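Local coordinates for protein urocanate hydratase (Paenibacillus sp. Soil724D2, PDB 7NED) that probably hydrates thiourocanate during bacterial ergothioneine breakdown, and here holds NAD+ as cofactor together with bound urocanate, at residues E20-M25 and A88-M93; E211-I216 and V242-T247; G176-A181 and A381-L386; D333-A338 and D433-A438; R110-E113 and L117-G120. All blocks are in the same frame, centred on the assembly; numbering follows the deposited sequence.

Contact 1: E20-M25 and A88-M93; sequences EALLRM and APLIVM
Leu22 of helix 17-31 meets Leu90 and Ile91, at the entry to strand 91-95, through one methyl group. The contacts across the pair are all apolar. Leu22 CD1 stands 3.8 Å from Ile91 CD1, and the two side chains pass antiparallel, methyl beside methyl. The same Leu22 methyl lies 3.9 Å from Leu90 CB, so it meets the root of that leucine; Leu90 CD1 comes almost as near, 4.1 Å from Leu22 CD1. Leu22 reaches this place because its CG is anti to the carbonyl carbon (chi1 -57°) and CD1 then continues the chain straight out from the helix (chi2 180°).

Polar interactions keep to the side of the helix turned away from the strand. Arg24 NE donates to Glu20 OE2 at 2.8 Å, one helical turn away, in a nearly straight bond (162°) that lies in the guanidinium plane and uses the anti lone pair of the oxygen; Arg24 NH2 adds a weak bond to the same atom. Arg13 makes a second salt bridge to Glu20 OE2, while Arg24 NH1 reaches the carbonyls of Gly9 and Leu356.

In the fold this is a helix packed on a mixed beta sheet, with strand 91-95 running parallel to both 69-74 and 475-480. Leu22 and Met25 also rest on Thr495 of strand 490-498, and Ile91 touches Leu62 of helix 52-64. With no hydrogen bond between the two segments, helix and strand are joined here by buried aliphatic surface alone, which depends on close fit and not on direction.

Contact 2: E211-I216 and V242-T247; sequences EALLWI and VRRGIT
Leu213 and Ile246 meet end to end, with Leu213 CD1 3.6 Å from Ile246 CD1. The other branch of the leucine follows, Leu213 CD2 lying 4.1 Å from that same isoleucine methyl, so the end of Ile246 is set against both prongs of the fork. Arg244 supplies the remaining contact: Leu213 CD1 comes up at a slant to the Arg244 guanidinium, 3.7 Å from Arg244 NH1.

What brings the arginine there is its long arm. Arg244 has CG anti to the carbonyl carbon (chi1 -60°) and is extended from CG to NE, which carries the guanidinium from the end of helix 234-243 across to helix 209-222. Its charge is taken up on both helices, NH1 by a salt bridge to Asp210 and NE by one to Glu240, so the group that brushes Leu213 also links the two helix ends electrostatically.

Both helices belong to the Rossmann-like part of the protein, where they precede and follow strand 226-231 of a parallel sheet. On the far side of the contact, Ala212 and Ile216 pack on strands 226-231 and 182-187, which seats helix 209-222 on that sheet and turns Leu213 outward along its flank.

The position of Ile246 is set by the chain just before it. Helix 234-243 ends in a Schellman motif at Gly245, whose positive phi (63°) turns the backbone out of the helix, while Gly245 N is bonded to Val242 O at 3.1 Å. Farther out, Val242 O also accepts a hydrogen bond from Arg306 NH1, and the Val242 side chain rests on Ala299, Glu302 and Leu303 of helix 282-305.

Contact 3: G176-A181 and A381-L386; sequences GTLAGA and ANWIRL
Leu178, in the last turn of helix 172-178, packs on Trp383 and Leu386 of helix 378-390 and so joins the Rossmann-like part of the protein to its C-terminal part. The helix carrying Leu178 ends in a Schellman motif at Gly180.

The interactions between the helices are apolar, and Leu178 gives one methyl to Leu386 and the other to Trp383. Leu178 CD2 meets Leu386 CD2 at 4.0 Å, the two leucines overlapping flank to flank as they point opposite ways, and it lies 4.1 Å from Leu386 CB. Leu178 CD1 meets the indole at a slant, 4.2 Å from Trp383 CZ3, the two side chains running roughly perpendicular. Trp383 brings its six-membered ring up to the leucine because its CG lies trans to the backbone nitrogen (chi1 171°).

Polar bonds lie around this patch. Trp383 NE1 donates to Ile400 O, and the indole also meets the ring of Tyr140 from helix 133-150, whose hydroxyl is hydrogen-bonded to Asn382 OD1.

Backbone bonds close the helix beside Leu178: Gly180 N is 2.9 Å from Thr177 O, and Ala181 N spans the whole last turn to Gly176 O at 3.0 Å.

Contact 4: D333-A338 and D433-A438; sequences DIFTEA and DHLDAA. With URO ((2E)-3-(1H-imidazol-4-yl)acrylic acid), chain B.
A small buried apolar contact joins Phe335 and Thr336, at the start of helix 335-344, to Leu435 on the interrupted strand 428-441, bringing the Rossmann-like and C-terminal parts together beside the active site. Leu435 CD2 comes in at the edge of the Phe335 ring, in its plane, 3.7 Å from Phe335 CZ. Thr336 CG2 sits over one face of the Phe335 ring near its rim, 3.5 Å above the plane, and lies 4.4 Å from Leu435 CD1. Phe335 has CG between its backbone nitrogen and carbonyl carbon (chi1 77°), which sends the ring across to the leucine. Leu435 is the centre of an inverse gamma turn, and the nearest atoms of its side chain and the bound NAD are about 4 Å apart.

Two residues earlier, the Asp433 carboxylate lies against the propenoate double bond of urocanate, with Asp433 OD2 3.0 Å from CAD. His434 N donates to Asp433 OD1 at 2.7 Å from above the carboxylate plane, helping to fix its rotation. With an alanine at Asp433, His434 N would probably lose this acceptor and the ligand's double bond the group packed against it. Thr123 and Arg352 hydrogen-bond the ligand and, with Asp433, form part of the urocanate pocket, probably the substrate site.

Contact 5: R110-E113 and L117-G120; sequences RLQE and LIWG
Helix 105-113 ends here in a tight chain reversal, and its last turn packs on the extended loop that follows. Leu111 and Gln112 on the helix meet Leu117 and Ile118 on the returning chain. Leu111 CB lies 3.7 Å from Leu117 CD2, and Leu111 CD1 touches the same methyl at 3.9 Å. The other methyl, Leu117 CD1, turns to Gln112 and stands 4.1 Å from its CB. Leu117 forks this way with CG between its own backbone nitrogen and carbonyl carbon (chi1 59°). The extended Gln112 chain runs across Ile118 at a slant, bringing Gln112 OE1 3.5 Å from Ile118 CD1.

No direct hydrogen bond crosses the reversal; two waters make the polar links. One donates to Gln112 OE1 at 2.7 Å and accepts from Trp119 N, tethering the amide oxygen to the loop backbone. The other donates to both carbonyls, 2.8 Å from Gln112 O and 2.9 Å from Leu117 O.

Leu111 packs on Gly453 and Leu117 on Ile457 of the second subunit; within its own chain Trp119 meets the rings of His258 and Tyr485. Replacing Leu117 by an alanine would probably leave a gap beside Leu111 CB and CD1 and take away packing against Ile457 of the second subunit. The contact is thus the C-terminal end of a helix doubling back on its own following loop, bridged by water, where the two subunits meet.

How the contacts relate
From the N terminus, contact 1 closes first, fastening helix 17-31 to strand 91-95 of the mixed sheet. Contact 5 follows directly as a short reversal after helix 105-113, in the same N-terminal region; both contacts touch the second subunit. Contact 3 then opens at 176-181 and spans a long excursion that contains all of contact 2, a local link between helices flanking the parallel sheet. Before contact 3 closes at 381-386, contact 4 opens at 333-338, so the two cross. Together they bind the Rossmann-like part to the C-terminal part at two places, with centres about 20 Å apart; contact 4 is the one at the bound ligands.

Contact 1: E20-M25 and A88-M93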
# COMPACT_ATOMS: atom_id res chain seq x y z
N GLU A 20 -25.71 1.78 -8.87
CA GLU A 20 -26.25 3.14 -8.95
C GLU A 20 -25.73 4.02 -7.81
O GLU A 20 -25.46 5.22 -8.00
CB GLU A 20 -27.77 3.07 -8.93
CG GLU A 20 -28.48 4.43 -9.02
CD GLU A 20 -28.53 4.98 -10.45
OE1 GLU A 20 -28.46 4.18 -11.41
OE2 GLU A 20 -28.67 6.23 -10.62
N ALA A 21 -25.60 3.44 -6.61
CA ALA A 21 -25.16 4.21 -5.47
C ALA A 21 -23.77 4.78 -5.72
O ALA A 21 -23.52 5.98 -5.50
CB ALA A 21 -25.18 3.35 -4.19
N LEU A 22 -22.86 3.95 -6.24
CA LEU A 22 -21.52 4.44 -6.51
C LEU A 22 -21.54 5.51 -7.59
O LEU A 22 -20.78 6.47 -7.51
CB LEU A 22 -20.58 3.28 -6.90
CG LEU A 22 -20.52 2.17 -5.84
CD1 LEU A 22 -19.58 1.02 -6.28
CD2 LEU A 22 -20.12 2.74 -4.45
N LEU A 23 -22.35 5.31 -8.63
CA LEU A 23 -22.44 6.33 -9.70
C LEU A 23 -22.94 7.65 -9.13
O LEU A 23 -22.39 8.72 -9.42
CB LEU A 23 -23.38 5.85 -10.82
CG LEU A 23 -23.64 6.88 -11.94
CD1 LEU A 23 -22.30 7.30 -12.60
CD2 LEU A 23 -24.61 6.31 -12.95
N ARG A 24 -23.96 7.59 -8.29
CA ARG A 24 -24.47 8.83 -7.71
C ARG A 24 -23.48 9.46 -6.74
O ARG A 24 -23.46 10.69 -6.60
CB ARG A 24 -25.79 8.57 -7.01
CG ARG A 24 -26.87 8.24 -8.02
CD ARG A 24 -28.24 8.15 -7.36
NE ARG A 24 -29.23 7.73 -8.36
CZ ARG A 24 -30.55 7.85 -8.20
NH1 ARG A 24 -31.06 8.38 -7.08
NH2 ARG A 24 -31.35 7.45 -9.17
N MET A 25 -22.69 8.65 -6.03
CA MET A 25 -21.68 9.25 -5.16
C MET A 25 -20.61 9.96 -5.98
O MET A 25 -20.10 11.03 -5.59
CB MET A 25 -21.08 8.15 -4.28
CG MET A 25 -22.04 7.70 -3.23
SD MET A 25 -21.24 6.49 -2.21
CE MET A 25 -20.40 7.50 -0.96
N ALA A 88 -18.15 -9.48 -3.10
CA ALA A 88 -16.87 -8.80 -3.25
C ALA A 88 -17.13 -7.37 -3.64
O ALA A 88 -18.19 -7.06 -4.20
CB ALA A 88 -16.02 -9.48 -4.32
N PRO A 89 -16.20 -6.46 -3.38
CA PRO A 89 -16.38 -5.07 -3.83
C PRO A 89 -16.75 -4.96 -5.31
O PRO A 89 -16.34 -5.77 -6.14
CB PRO A 89 -15.01 -4.44 -3.57
CG PRO A 89 -14.51 -5.17 -2.33
CD PRO A 89 -14.99 -6.63 -2.55
N LEU A 90 -17.56 -3.94 -5.61
CA LEU A 90 -17.83 -3.59 -7.00
C LEU A 90 -16.68 -2.81 -7.59
O LEU A 90 -16.44 -2.86 -8.81
CB LEU A 90 -19.11 -2.77 -7.11
CG LEU A 90 -20.39 -3.58 -6.95
CD1 LEU A 90 -21.53 -2.56 -6.78
CD2 LEU A 90 -20.62 -4.42 -8.17
N ILE A 91 -15.97 -2.06 -6.75
CA ILE A 91 -14.82 -1.28 -7.18
C ILE A 91 -13.70 -1.48 -6.16
O ILE A 91 -13.94 -1.35 -4.96
CB ILE A 91 -15.16 0.21 -7.30
CG1 ILE A 91 -16.13 0.43 -8.47
CG2 ILE A 91 -13.89 1.02 -7.56
CD1 ILE A 91 -16.65 1.88 -8.52
N VAL A 92 -12.49 -1.77 -6.64
CA VAL A 92 -11.30 -1.56 -5.83
C VAL A 92 -10.48 -0.52 -6.56
O VAL A 92 -10.35 -0.58 -7.79
CB VAL A 92 -10.47 -2.85 -5.58
CG1 VAL A 92 -11.34 -3.89 -4.85
CG2 VAL A 92 -9.92 -3.40 -6.88
N MET A 93 -9.93 0.43 -5.82
CA MET A 93 -9.13 1.47 -6.44
C MET A 93 -7.91 1.80 -5.59
O MET A 93 -7.93 1.65 -4.36
CB MET A 93 -9.98 2.74 -6.67
CG MET A 93 -10.85 3.12 -5.51
SD MET A 93 -11.31 4.88 -5.67
CE MET A 93 -12.61 4.61 -6.86

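Contact 2: E211-I216 and V242-T247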
# COMPACT_ATOMS: atom_id res chain seq x y z
N GLU A 211 -13.26 46.18 11.73
CA GLU A 211 -14.67 45.82 11.86
C GLU A 211 -14.82 44.38 12.36
O GLU A 211 -15.67 44.10 13.22
CB GLU A 211 -15.39 46.01 10.54
CG GLU A 211 -16.84 45.64 10.60
CD GLU A 211 -17.63 46.10 9.41
OE1 GLU A 211 -17.38 45.59 8.30
OE2 GLU A 211 -18.57 46.88 9.60
N ALA A 212 -14.00 43.48 11.83
CA ALA A 212 -14.07 42.09 12.28
C ALA A 212 -13.79 41.98 13.76
O ALA A 212 -14.50 41.26 14.48
CB ALA A 212 -13.09 41.22 11.49
N LEU A 213 -12.74 42.66 14.24
CA LEU A 213 -12.39 42.57 15.65
C LEU A 213 -13.44 43.23 16.53
O LEU A 213 -13.70 42.77 17.65
CB LEU A 213 -11.02 43.21 15.92
CG LEU A 213 -9.81 42.53 15.29
CD1 LEU A 213 -8.60 43.46 15.32
CD2 LEU A 213 -9.49 41.22 16.01
N LEU A 214 -14.06 44.32 16.05
CA LEU A 214 -15.16 44.92 16.80
C LEU A 214 -16.29 43.93 17.00
O LEU A 214 -16.81 43.77 18.11
CB LEU A 214 -15.66 46.18 16.08
CG LEU A 214 -16.97 46.75 16.61
CD1 LEU A 214 -16.71 47.32 18.00
CD2 LEU A 214 -17.54 47.82 15.68
N TRP A 215 -16.71 43.25 15.91
CA TRP A 215 -17.71 42.19 16.02
C TRP A 215 -17.28 41.07 16.97
O TRP A 215 -18.08 40.58 17.78
CB TRP A 215 -17.99 41.63 14.62
CG TRP A 215 -18.74 42.56 13.74
CD1 TRP A 215 -19.39 43.70 14.11
CD2 TRP A 215 -18.88 42.45 12.31
NE1 TRP A 215 -19.97 44.29 13.00
CE2 TRP A 215 -19.66 43.55 11.89
CE3 TRP A 215 -18.41 41.54 11.36
CZ2 TRP A 215 -19.99 43.75 10.55
CZ3 TRP A 215 -18.75 41.73 10.02
CH2 TRP A 215 -19.53 42.84 9.63
N ILE A 216 -16.04 40.62 16.87
CA ILE A 216 -15.57 39.57 17.77
C ILE A 216 -15.62 40.07 19.20
O ILE A 216 -16.03 39.35 20.12
CB ILE A 216 -14.15 39.12 17.40
CG1 ILE A 216 -14.09 38.45 16.01
CG2 ILE A 216 -13.62 38.25 18.54
CD1 ILE A 216 -14.87 37.14 15.87
N VAL A 242 -0.54 39.90 16.03
CA VAL A 242 0.61 39.87 16.92
C VAL A 242 1.12 41.28 17.16
O VAL A 242 1.49 41.65 18.28
CB VAL A 242 1.70 38.97 16.32
CG1 VAL A 242 2.99 39.12 17.10
CG2 VAL A 242 1.22 37.51 16.28
N ARG A 243 1.17 42.08 16.10
CA ARG A 243 1.59 43.46 16.25
C ARG A 243 0.66 44.21 17.21
O ARG A 243 1.12 44.94 18.10
CB ARG A 243 1.61 44.13 14.87
CG ARG A 243 2.46 45.39 14.77
CD ARG A 243 2.33 46.06 13.41
NE ARG A 243 0.96 46.55 13.19
CZ ARG A 243 0.43 47.58 13.83
NH1 ARG A 243 1.14 48.23 14.74
NH2 ARG A 243 -0.82 47.96 13.58
N ARG A 244 -0.65 44.05 17.03
CA ARG A 244 -1.62 44.73 17.87
C ARG A 244 -1.73 44.15 19.27
O ARG A 244 -2.54 44.67 20.04
CB ARG A 244 -2.99 44.69 17.22
CG ARG A 244 -3.03 45.35 15.88
CD ARG A 244 -4.45 45.44 15.41
NE ARG A 244 -4.54 45.91 14.04
CZ ARG A 244 -5.64 46.42 13.52
NH1 ARG A 244 -6.73 46.51 14.28
NH2 ARG A 244 -5.67 46.85 12.26
N GLY A 245 -0.93 43.13 19.61
CA GLY A 245 -1.02 42.48 20.91
C GLY A 245 -2.35 41.80 21.18
O GLY A 245 -2.73 41.62 22.34
N ILE A 246 -3.07 41.43 20.13
CA ILE A 246 -4.35 40.74 20.24
C ILE A 246 -4.07 39.24 20.17
O ILE A 246 -3.61 38.74 19.14
CB ILE A 246 -5.30 41.19 19.13
CG1 ILE A 246 -5.73 42.64 19.38
CG2 ILE A 246 -6.49 40.28 19.05
CD1 ILE A 246 -6.80 43.12 18.44
N THR A 247 -4.32 38.54 21.28
CA THR A 247 -4.10 37.09 21.35
C THR A 247 -5.46 36.42 21.40
O THR A 247 -6.16 36.55 22.42
CB THR A 247 -3.26 36.68 22.56
OG1 THR A 247 -2.01 37.37 22.54
CG2 THR A 247 -2.97 35.18 22.55

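Contact 3: G176-A181 and A381-L386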
# COMPACT_ATOMS: atom_id res chain seq x y z
N GLY A 176 -17.40 26.53 14.91
CA GLY A 176 -17.13 27.52 15.94
C GLY A 176 -18.41 28.00 16.62
O GLY A 176 -18.52 27.96 17.84
N THR A 177 -19.40 28.42 15.84
CA THR A 177 -20.59 28.97 16.51
C THR A 177 -21.45 27.89 17.16
O THR A 177 -22.09 28.15 18.20
CB THR A 177 -21.43 29.80 15.54
OG1 THR A 177 -21.87 29.00 14.44
CG2 THR A 177 -20.65 31.03 15.05
N LEU A 178 -21.48 26.67 16.61
CA LEU A 178 -22.16 25.59 17.32
C LEU A 178 -21.56 25.36 18.71
O LEU A 178 -22.28 24.95 19.63
CB LEU A 178 -22.07 24.28 16.50
CG LEU A 178 -23.00 24.28 15.28
CD1 LEU A 178 -22.69 23.12 14.40
CD2 LEU A 178 -24.49 24.25 15.65
N ALA A 179 -20.26 25.59 18.87
CA ALA A 179 -19.60 25.48 20.16
C ALA A 179 -19.69 26.75 20.99
O ALA A 179 -19.08 26.80 22.06
CB ALA A 179 -18.13 25.11 19.97
N GLY A 180 -20.39 27.76 20.51
CA GLY A 180 -20.61 28.97 21.27
C GLY A 180 -19.55 30.03 21.11
O GLY A 180 -19.65 31.06 21.79
N ALA A 181 -18.55 29.82 20.24
CA ALA A 181 -17.35 30.64 20.15
C ALA A 181 -17.59 31.84 19.26
O ALA A 181 -18.54 31.90 18.48
CB ALA A 181 -16.17 29.82 19.58
N ALA A 381 -26.25 12.32 20.53
CA ALA A 381 -27.59 12.94 20.60
C ALA A 381 -27.51 14.45 20.47
O ALA A 381 -28.27 15.06 19.70
CB ALA A 381 -28.27 12.56 21.92
N ASN A 382 -26.59 15.07 21.20
CA ASN A 382 -26.32 16.50 21.02
C ASN A 382 -25.95 16.81 19.58
O ASN A 382 -26.48 17.76 18.99
CB ASN A 382 -25.19 16.93 21.97
CG ASN A 382 -24.70 18.36 21.70
OD1 ASN A 382 -23.53 18.58 21.26
ND2 ASN A 382 -25.57 19.35 21.92
N TRP A 383 -25.02 16.04 18.99
CA TRP A 383 -24.55 16.37 17.65
C TRP A 383 -25.69 16.31 16.63
O TRP A 383 -25.85 17.21 15.79
CB TRP A 383 -23.39 15.42 17.23
CG TRP A 383 -23.15 15.69 15.82
CD1 TRP A 383 -23.45 14.88 14.75
CD2 TRP A 383 -22.64 16.90 15.27
NE1 TRP A 383 -23.14 15.52 13.57
CE2 TRP A 383 -22.64 16.76 13.86
CE3 TRP A 383 -22.19 18.10 15.83
CZ2 TRP A 383 -22.20 17.77 13.02
CZ3 TRP A 383 -21.74 19.10 14.99
CH2 TRP A 383 -21.76 18.93 13.60
N ILE A 384 -26.49 15.25 16.67
CA ILE A 384 -27.56 15.08 15.68
C ILE A 384 -28.58 16.21 15.80
O ILE A 384 -29.02 16.79 14.79
CB ILE A 384 -28.19 13.68 15.83
CG1 ILE A 384 -27.16 12.61 15.37
CG2 ILE A 384 -29.50 13.55 15.05
CD1 ILE A 384 -26.70 12.76 13.86
N ARG A 385 -28.94 16.58 17.02
CA ARG A 385 -29.85 17.72 17.18
C ARG A 385 -29.28 18.96 16.53
O ARG A 385 -29.97 19.65 15.76
CB ARG A 385 -30.13 17.98 18.67
CG ARG A 385 -31.01 16.90 19.27
CD ARG A 385 -31.54 17.25 20.67
NE ARG A 385 -32.43 16.15 21.02
CZ ARG A 385 -32.07 15.13 21.78
NH1 ARG A 385 -30.85 15.12 22.32
NH2 ARG A 385 -32.92 14.14 22.04
N LEU A 386 -28.01 19.23 16.78
CA LEU A 386 -27.37 20.41 16.23
C LEU A 386 -27.31 20.34 14.71
O LEU A 386 -27.61 21.33 14.01
CB LEU A 386 -25.98 20.58 16.82
CG LEU A 386 -25.86 21.01 18.29
CD1 LEU A 386 -24.39 21.03 18.65
CD2 LEU A 386 -26.53 22.35 18.58

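Contact 4: D333-A338 and D433-A438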
# COMPACT_ATOMS: atom_id res chain seq x y z
N ASP A 333 0.90 21.98 18.61
CA ASP A 333 0.21 20.70 18.71
C ASP A 333 -0.45 20.33 17.40
O ASP A 333 -0.75 21.19 16.58
CB ASP A 333 -0.88 20.73 19.78
CG ASP A 333 -0.32 20.57 21.17
OD1 ASP A 333 -0.48 21.50 22.02
OD2 ASP A 333 0.30 19.52 21.40
N ILE A 334 -0.69 19.03 17.22
CA ILE A 334 -1.51 18.52 16.13
C ILE A 334 -2.84 18.07 16.73
O ILE A 334 -2.88 17.53 17.84
CB ILE A 334 -0.81 17.36 15.39
CG1 ILE A 334 -1.67 16.83 14.23
CG2 ILE A 334 -0.46 16.21 16.35
CD1 ILE A 334 -1.89 17.84 13.06
N PHE A 335 -3.92 18.28 15.98
CA PHE A 335 -5.23 18.04 16.59
C PHE A 335 -5.48 16.58 16.93
O PHE A 335 -6.34 16.28 17.77
CB PHE A 335 -6.32 18.53 15.65
CG PHE A 335 -6.59 17.62 14.49
CD1 PHE A 335 -5.86 17.73 13.32
CD2 PHE A 335 -7.62 16.70 14.55
CE1 PHE A 335 -6.12 16.90 12.25
CE2 PHE A 335 -7.90 15.89 13.45
CZ PHE A 335 -7.15 15.98 12.32
N THR A 336 -4.79 15.67 16.26
CA THR A 336 -5.00 14.25 16.50
C THR A 336 -4.44 13.88 17.87
O THR A 336 -5.19 13.58 18.81
CB THR A 336 -4.34 13.44 15.39
OG1 THR A 336 -2.97 13.86 15.27
CG2 THR A 336 -5.06 13.69 14.04
N GLU A 337 -3.13 13.93 18.01
CA GLU A 337 -2.51 13.54 19.27
C GLU A 337 -3.08 14.37 20.43
O GLU A 337 -3.27 13.86 21.54
CB GLU A 337 -0.99 13.72 19.19
CG GLU A 337 -0.26 13.25 20.44
CD GLU A 337 -0.15 14.30 21.55
OE1 GLU A 337 -0.48 15.50 21.34
OE2 GLU A 337 0.24 13.89 22.67
N ALA A 338 -3.32 15.65 20.20
CA ALA A 338 -3.68 16.52 21.34
C ALA A 338 -5.15 16.43 21.74
O ALA A 338 -5.46 16.57 22.94
CB ALA A 338 -3.35 17.98 21.02
N ASP A 433 -14.70 9.44 6.45
CA ASP A 433 -13.40 9.99 6.09
C ASP A 433 -12.34 8.91 6.27
O ASP A 433 -12.58 7.89 6.94
CB ASP A 433 -13.07 11.21 6.95
CG ASP A 433 -11.91 12.04 6.37
OD1 ASP A 433 -11.45 11.75 5.23
OD2 ASP A 433 -11.48 12.98 7.05
N HIS A 434 -11.15 9.14 5.71
CA HIS A 434 -10.05 8.19 5.98
C HIS A 434 -9.37 8.48 7.30
O HIS A 434 -8.56 7.66 7.76
CB HIS A 434 -9.00 8.22 4.88
CG HIS A 434 -9.53 7.83 3.54
ND1 HIS A 434 -8.70 7.50 2.49
CD2 HIS A 434 -10.80 7.73 3.06
CE1 HIS A 434 -9.43 7.18 1.43
NE2 HIS A 434 -10.71 7.31 1.75
N LEU A 435 -9.70 9.63 7.92
CA LEU A 435 -9.17 9.99 9.24
C LEU A 435 -9.91 9.12 10.25
O LEU A 435 -10.90 9.53 10.86
CB LEU A 435 -9.37 11.49 9.51
CG LEU A 435 -8.64 12.04 10.74
CD1 LEU A 435 -7.16 12.32 10.45
CD2 LEU A 435 -9.42 13.28 11.27
N ASP A 436 -9.51 7.87 10.36
CA ASP A 436 -10.21 6.88 11.18
C ASP A 436 -9.16 5.86 11.65
O ASP A 436 -8.17 5.67 11.01
CB ASP A 436 -11.32 6.23 10.35
CG ASP A 436 -12.40 5.47 11.18
OD1 ASP A 436 -12.82 5.94 12.18
OD2 ASP A 436 -12.84 4.43 10.76
N ALA A 437 -9.45 5.24 12.77
CA ALA A 437 -8.56 4.35 13.42
C ALA A 437 -7.62 3.43 12.60
O ALA A 437 -6.50 3.69 12.63
CB ALA A 437 -9.20 3.62 14.54
N ALA A 438 -8.04 2.45 11.85
CA ALA A 438 -6.93 1.67 11.16
C ALA A 438 -6.68 2.13 9.73
O ALA A 438 -6.04 1.48 8.99
CB ALA A 438 -7.10 0.20 11.29
OAA URO B . -14.48 14.56 5.07
CAI URO B . -13.95 14.44 3.89
OAB URO B . -14.56 14.15 2.94
CAC URO B . -12.50 14.65 3.73
CAD URO B . -11.76 14.95 4.77
CAJ URO B . -10.40 15.12 4.42
CAF URO B . -9.42 15.71 5.16
NAH URO B . -8.27 15.84 4.41
CAE URO B . -8.57 15.33 3.24
NAG URO B . -9.84 14.88 3.19

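Contact 5: R110-E113 and L117-G120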
# COMPACT_ATOMS: atom_id res chain seq x y z
N ARG A 110 5.35 16.14 -11.80
CA ARG A 110 5.85 15.64 -13.08
C ARG A 110 4.97 14.50 -13.60
O ARG A 110 4.56 14.49 -14.77
CB ARG A 110 7.31 15.22 -12.94
N LEU A 111 4.63 13.56 -12.72
CA LEU A 111 3.79 12.46 -13.16
C LEU A 111 2.36 12.91 -13.43
O LEU A 111 1.71 12.39 -14.34
CB LEU A 111 3.79 11.34 -12.12
CG LEU A 111 5.13 10.62 -11.95
CD1 LEU A 111 5.13 9.72 -10.70
CD2 LEU A 111 5.47 9.81 -13.21
N GLN A 112 1.83 13.86 -12.65
CA GLN A 112 0.50 14.37 -12.99
C GLN A 112 0.53 15.10 -14.33
O GLN A 112 -0.34 14.87 -15.18
CB GLN A 112 -0.03 15.28 -11.88
CG GLN A 112 -1.36 15.90 -12.27
CD GLN A 112 -1.95 16.76 -11.20
OE1 GLN A 112 -3.09 16.53 -10.78
NE2 GLN A 112 -1.20 17.77 -10.76
N GLU A 113 1.53 15.95 -14.55
CA GLU A 113 1.75 16.52 -15.89
C GLU A 113 1.81 15.50 -17.01
O GLU A 113 1.28 15.74 -18.10
CB GLU A 113 2.99 17.40 -15.91
CG GLU A 113 3.05 18.28 -17.15
N LEU A 117 -1.01 10.10 -13.11
CA LEU A 117 -1.70 9.97 -11.83
C LEU A 117 -2.43 11.25 -11.48
O LEU A 117 -2.33 12.28 -12.17
CB LEU A 117 -0.73 9.58 -10.72
CG LEU A 117 0.38 10.60 -10.53
CD1 LEU A 117 -0.04 11.78 -9.73
CD2 LEU A 117 1.42 9.85 -9.67
N ILE A 118 -3.19 11.18 -10.39
CA ILE A 118 -3.96 12.33 -9.95
C ILE A 118 -3.75 12.16 -8.43
O ILE A 118 -3.38 11.08 -7.96
CB ILE A 118 -5.43 12.06 -10.42
CG1 ILE A 118 -6.21 13.25 -10.39
CG2 ILE A 118 -6.15 11.13 -9.45
CD1 ILE A 118 -5.47 14.02 -11.53
N TRP A 119 -3.89 13.21 -7.64
CA TRP A 119 -4.05 13.03 -6.18
C TRP A 119 -5.52 12.83 -5.88
O TRP A 119 -6.36 13.60 -6.35
CB TRP A 119 -3.56 14.23 -5.37
CG TRP A 119 -3.69 14.06 -3.87
CD1 TRP A 119 -3.31 12.98 -3.12
CD2 TRP A 119 -4.21 15.02 -2.93
NE1 TRP A 119 -3.57 13.20 -1.79
CE2 TRP A 119 -4.11 14.44 -1.64
CE3 TRP A 119 -4.78 16.29 -3.06
CZ2 TRP A 119 -4.57 15.09 -0.50
CZ3 TRP A 119 -5.22 16.94 -1.92
CH2 TRP A 119 -5.10 16.35 -0.66
N GLY A 120 -5.85 11.80 -5.08
CA GLY A 120 -7.25 11.54 -4.81
C GLY A 120 -7.80 12.17 -3.55
O GLY A 120 -8.95 11.87 -3.18
O HOH W 1 -4.34 15.81 -8.49
O HOH W 2 -2.67 13.34 -14.87